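Endo-b-1,4-glucanase (Nasutitermes takasagoensis, PDB 1KS8) probably hydrolyses internal beta-1,4-glucosidic linkages in cellulose, lichenin and cereal beta-D-glucans, as a family 9 endoglucanase. Local coordinates at residues Y5-Y16 with N418-V429. Residues are numbered along the deposited sequence; the frame is centred on the assembly and turned at random.
Sequences YKQVLRDSLLFY and NAGFQSALAALV
Gln-422 enters helix 5-16 as a knob among Leu-9, Ser-12, Leu-13 and Tyr-16. With CG anti to the backbone N (chi1 -172°) and the chain extended beyond it, its amide reaches Ser-12, whose OG donates to a lone pair of Gln-422 OE1 at 2.7 Å, in the carbonyl plane. The same OG accepts from Asn-418 ND2 (3.0 Å, N-H...O 166°), so two bonds grip a buried hydroxyl. Gln-422 OE1 also lies at the edge of the Tyr-16 ring, 3.2 Å from CE2, while CD1 of Leu-9 presses on Gln-422 CG at 3.4 Å and Leu-13 CD2 lies 3.4 Å from Gln-422 NE2. With an alanine here, the Ser-12 hydroxyl would probably lose its acceptor and a gap open beside Leu-9 and Leu-13. Phe-15 CD2 slants in to 3.4 Å from Asn-418 CG, ring and amide planes 34° apart. Toward the other end the packing is mainly apolar: Leu-425 CD1 meets Val-8 CG1 at 3.5 Å, and Leu-428 CD1 makes a CH-pi contact over one face of the Tyr-5 ring. A water bridges Lys-6 NZ and Val-429 O.

The helices run nearly antiparallel, joining the two ends of the chain within the (alpha/alpha)6 barrel. Tyr-16 OH bonds to Thr-415 O, Asn-418 ND2 also to Gly-389 O, Tyr-5 OH to Asp-336 on helix 324-341, and Gln-422 NE2 to Tyr-83 OH on helix 80-85. Helix 303-319 packs on Phe-421, helix 62-78 on Tyr-16.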
loop_
_atom_site.group_PDB
_atom_site.type_symbol
_atom_site.label_atom_id
_atom_site.label_comp_id
_atom_site.label_asym_id
_atom_site.label_seq_id
_atom_site.Cartn_x
_atom_site.Cartn_y
_atom_site.Cartn_z
ATOM N N TYR A 5 -5.176 12.032 -15.586
ATOM C CA TYR A 5 -4.571 10.948 -14.813
ATOM C C TYR A 5 -3.135 11.242 -14.411
ATOM O O TYR A 5 -2.688 10.822 -13.345
ATOM C CB TYR A 5 -4.623 9.633 -15.596
ATOM C CG TYR A 5 -6.021 9.200 -15.958
ATOM C CD1 TYR A 5 -6.968 8.924 -14.970
ATOM C CD2 TYR A 5 -6.408 9.088 -17.290
ATOM C CE1 TYR A 5 -8.265 8.553 -15.302
ATOM C CE2 TYR A 5 -7.699 8.719 -17.634
ATOM C CZ TYR A 5 -8.625 8.455 -16.638
ATOM O OH TYR A 5 -9.907 8.111 -16.988
ATOM N N LYS A 6 -2.403 11.951 -15.263
ATOM C CA LYS A 6 -1.024 12.291 -14.941
ATOM C C LYS A 6 -0.982 13.121 -13.664
ATOM O O LYS A 6 -0.147 12.888 -12.791
ATOM C CB LYS A 6 -0.379 13.078 -16.082
ATOM C CG LYS A 6 -0.134 12.270 -17.343
ATOM C CD LYS A 6 0.519 13.129 -18.419
ATOM C CE LYS A 6 0.839 12.314 -19.661
ATOM N NZ LYS A 6 -0.381 11.742 -20.291
ATOM N N GLN A 7 -1.887 14.088 -13.547
ATOM C CA GLN A 7 -1.905 14.923 -12.357
ATOM C C GLN A 7 -2.431 14.174 -11.136
ATOM O O GLN A 7 -1.990 14.438 -10.021
ATOM C CB GLN A 7 -2.726 16.197 -12.590
ATOM C CG GLN A 7 -2.649 17.182 -11.422
ATOM C CD GLN A 7 -1.217 17.559 -11.062
ATOM O OE1 GLN A 7 -0.811 17.472 -9.899
ATOM N NE2 GLN A 7 -0.449 17.985 -12.057
ATOM N N VAL A 8 -3.368 13.247 -11.323
ATOM C CA VAL A 8 -3.858 12.508 -10.165
ATOM C C VAL A 8 -2.704 11.649 -9.642
ATOM O O VAL A 8 -2.550 11.482 -8.432
ATOM C CB VAL A 8 -5.080 11.624 -10.507
ATOM C CG1 VAL A 8 -5.588 10.935 -9.245
ATOM C CG2 VAL A 8 -6.188 12.483 -11.099
ATOM N N LEU A 9 -1.885 11.123 -10.554
ATOM C CA LEU A 9 -0.725 10.317 -10.165
ATOM C C LEU A 9 0.214 11.182 -9.322
ATOM O O LEU A 9 0.693 10.754 -8.272
ATOM C CB LEU A 9 0.015 9.795 -11.405
ATOM C CG LEU A 9 1.325 9.024 -11.178
ATOM C CD1 LEU A 9 1.105 7.875 -10.206
ATOM C CD2 LEU A 9 1.834 8.493 -12.510
ATOM N N ARG A 10 0.476 12.401 -9.783
ATOM C CA ARG A 10 1.337 13.313 -9.039
ATOM C C ARG A 10 0.701 13.620 -7.684
ATOM O O ARG A 10 1.398 13.729 -6.675
ATOM C CB ARG A 10 1.539 14.616 -9.814
ATOM C CG ARG A 10 2.274 14.446 -11.131
ATOM C CD ARG A 10 2.386 15.770 -11.881
ATOM N NE ARG A 10 2.786 15.559 -13.268
ATOM C CZ ARG A 10 2.061 15.923 -14.321
ATOM N NH1 ARG A 10 0.890 16.526 -14.157
ATOM N NH2 ARG A 10 2.508 15.676 -15.545
ATOM N N ASP A 11 -0.622 13.757 -7.663
ATOM C CA ASP A 11 -1.329 14.040 -6.416
ATOM C C ASP A 11 -1.162 12.881 -5.440
ATOM O O ASP A 11 -0.947 13.089 -4.248
ATOM C CB ASP A 11 -2.822 14.266 -6.670
ATOM C CG ASP A 11 -3.123 15.611 -7.311
ATOM O OD1 ASP A 11 -4.310 15.846 -7.624
ATOM O OD2 ASP A 11 -2.199 16.428 -7.497
ATOM N N SER A 12 -1.268 11.655 -5.945
ATOM C CA SER A 12 -1.115 10.484 -5.087
ATOM C C SER A 12 0.279 10.479 -4.460
ATOM O O SER A 12 0.451 10.108 -3.298
ATOM C CB SER A 12 -1.349 9.201 -5.891
ATOM O OG SER A 12 -1.381 8.063 -5.040
ATOM N N LEU A 13 1.281 10.895 -5.227
ATOM C CA LEU A 13 2.633 10.954 -4.695
ATOM C C LEU A 13 2.710 12.012 -3.597
ATOM O O LEU A 13 3.485 11.870 -2.653
ATOM C CB LEU A 13 3.633 11.241 -5.820
ATOM C CG LEU A 13 3.912 9.999 -6.677
ATOM C CD1 LEU A 13 4.563 10.399 -7.988
ATOM C CD2 LEU A 13 4.795 9.029 -5.891
ATOM N N LEU A 14 1.903 13.068 -3.704
ATOM C CA LEU A 14 1.892 14.095 -2.665
ATOM C C LEU A 14 1.278 13.506 -1.400
ATOM O O LEU A 14 1.655 13.875 -0.289
ATOM C CB LEU A 14 1.091 15.324 -3.109
ATOM C CG LEU A 14 1.704 16.172 -4.230
ATOM C CD1 LEU A 14 0.762 17.317 -4.559
ATOM C CD2 LEU A 14 3.062 16.712 -3.807
ATOM N N PHE A 15 0.324 12.594 -1.561
ATOM C CA PHE A 15 -0.272 11.965 -0.391
ATOM C C PHE A 15 0.814 11.173 0.333
ATOM O O PHE A 15 0.934 11.248 1.553
ATOM C CB PHE A 15 -1.423 11.028 -0.778
ATOM C CG PHE A 15 -1.874 10.132 0.353
ATOM C CD1 PHE A 15 -2.387 10.670 1.531
ATOM C CD2 PHE A 15 -1.753 8.750 0.249
ATOM C CE1 PHE A 15 -2.772 9.838 2.589
ATOM C CE2 PHE A 15 -2.134 7.913 1.303
ATOM C CZ PHE A 15 -2.643 8.457 2.472
ATOM N N TYR A 16 1.617 10.413 -0.408
ATOM C CA TYR A 16 2.667 9.654 0.254
ATOM C C TYR A 16 3.680 10.578 0.932
ATOM O O TYR A 16 4.187 10.255 2.002
ATOM C CB TYR A 16 3.324 8.673 -0.727
ATOM C CG TYR A 16 2.461 7.442 -0.947
ATOM C CD1 TYR A 16 2.220 6.546 0.097
ATOM C CD2 TYR A 16 1.829 7.212 -2.169
ATOM C CE1 TYR A 16 1.366 5.456 -0.071
ATOM C CE2 TYR A 16 0.973 6.123 -2.347
ATOM C CZ TYR A 16 0.746 5.253 -1.295
ATOM O OH TYR A 16 -0.104 4.183 -1.462
ATOM N N ASN A 418 -4.048 3.962 -1.118
ATOM C CA ASN A 418 -3.528 4.578 -2.336
ATOM C C ASN A 418 -2.598 3.745 -3.206
ATOM O O ASN A 418 -2.282 4.163 -4.318
ATOM C CB ASN A 418 -2.808 5.889 -2.000
ATOM C CG ASN A 418 -3.737 7.083 -2.002
ATOM O OD1 ASN A 418 -4.666 7.164 -1.200
ATOM N ND2 ASN A 418 -3.489 8.020 -2.913
ATOM N N ALA A 419 -2.171 2.578 -2.729
ATOM C CA ALA A 419 -1.230 1.753 -3.492
ATOM C C ALA A 419 -1.756 1.227 -4.821
ATOM O O ALA A 419 -1.208 1.551 -5.876
ATOM C CB ALA A 419 -0.727 0.597 -2.629
ATOM N N GLY A 420 -2.799 0.405 -4.777
ATOM C CA GLY A 420 -3.363 -0.125 -6.009
ATOM C C GLY A 420 -3.827 1.010 -6.902
ATOM O O GLY A 420 -3.626 0.992 -8.115
ATOM N N PHE A 421 -4.452 2.002 -6.273
ATOM C CA PHE A 421 -4.959 3.199 -6.936
ATOM C C PHE A 421 -3.850 3.898 -7.726
ATOM O O PHE A 421 -4.000 4.169 -8.920
ATOM C CB PHE A 421 -5.528 4.135 -5.862
ATOM C CG PHE A 421 -5.983 5.475 -6.370
ATOM C CD1 PHE A 421 -7.066 5.583 -7.235
ATOM C CD2 PHE A 421 -5.361 6.638 -5.926
ATOM C CE1 PHE A 421 -7.526 6.836 -7.647
ATOM C CE2 PHE A 421 -5.811 7.892 -6.330
ATOM C CZ PHE A 421 -6.896 7.991 -7.191
ATOM N N GLN A 422 -2.730 4.176 -7.065
ATOM C CA GLN A 422 -1.626 4.853 -7.734
ATOM C C GLN A 422 -1.046 4.030 -8.877
ATOM O O GLN A 422 -0.749 4.565 -9.948
ATOM C CB GLN A 422 -0.521 5.204 -6.735
ATOM C CG GLN A 422 0.561 6.084 -7.351
ATOM C CD GLN A 422 1.539 6.620 -6.331
ATOM O OE1 GLN A 422 1.151 7.287 -5.370
ATOM N NE2 GLN A 422 2.819 6.336 -6.534
ATOM N N SER A 423 -0.887 2.728 -8.662
ATOM C CA SER A 423 -0.347 1.879 -9.711
ATOM C C SER A 423 -1.304 1.803 -10.899
ATOM O O SER A 423 -0.865 1.724 -12.046
ATOM C CB SER A 423 -0.044 0.487 -9.154
ATOM O OG SER A 423 1.032 0.573 -8.229
ATOM N N ALA A 424 -2.606 1.841 -10.626
ATOM C CA ALA A 424 -3.607 1.807 -11.688
ATOM C C ALA A 424 -3.532 3.099 -12.497
ATOM O O ALA A 424 -3.693 3.089 -13.719
ATOM C CB ALA A 424 -5.008 1.634 -11.095
ATOM N N LEU A 425 -3.281 4.213 -11.816
ATOM C CA LEU A 425 -3.168 5.496 -12.498
ATOM C C LEU A 425 -1.971 5.466 -13.440
ATOM O O LEU A 425 -2.050 5.944 -14.570
ATOM C CB LEU A 425 -3.009 6.629 -11.481
ATOM C CG LEU A 425 -4.270 6.984 -10.691
ATOM C CD1 LEU A 425 -3.907 7.854 -9.498
ATOM C CD2 LEU A 425 -5.256 7.698 -11.609
ATOM N N ALA A 426 -0.859 4.903 -12.974
ATOM C CA ALA A 426 0.337 4.806 -13.803
ATOM C C ALA A 426 0.025 3.982 -15.050
ATOM O O ALA A 426 0.483 4.307 -16.149
ATOM C CB ALA A 426 1.469 4.159 -13.013
ATOM N N ALA A 427 -0.752 2.917 -14.878
ATOM C CA ALA A 427 -1.128 2.059 -15.997
ATOM C C ALA A 427 -1.999 2.823 -16.994
ATOM O O ALA A 427 -1.793 2.733 -18.204
ATOM C CB ALA A 427 -1.869 0.824 -15.485
ATOM N N LEU A 428 -2.970 3.577 -16.488
ATOM C CA LEU A 428 -3.844 4.342 -17.370
ATOM C C LEU A 428 -3.042 5.361 -18.171
ATOM O O LEU A 428 -3.307 5.570 -19.352
ATOM C CB LEU A 428 -4.940 5.037 -16.560
ATOM C CG LEU A 428 -5.942 4.068 -15.922
ATOM C CD1 LEU A 428 -6.911 4.836 -15.035
ATOM C CD2 LEU A 428 -6.695 3.308 -17.009
ATOM N N VAL A 429 -2.055 5.985 -17.534
ATOM C CA VAL A 429 -1.223 6.957 -18.231
ATOM C C VAL A 429 -0.387 6.246 -19.292
ATOM O O VAL A 429 -0.245 6.736 -20.414
ATOM C CB VAL A 429 -0.274 7.700 -17.264
ATOM C CG1 VAL A 429 0.674 8.595 -18.054
ATOM C CG2 VAL A 429 -1.080 8.532 -16.278
HETATM O O HOH W 1 -1.181 9.290 -21.348
#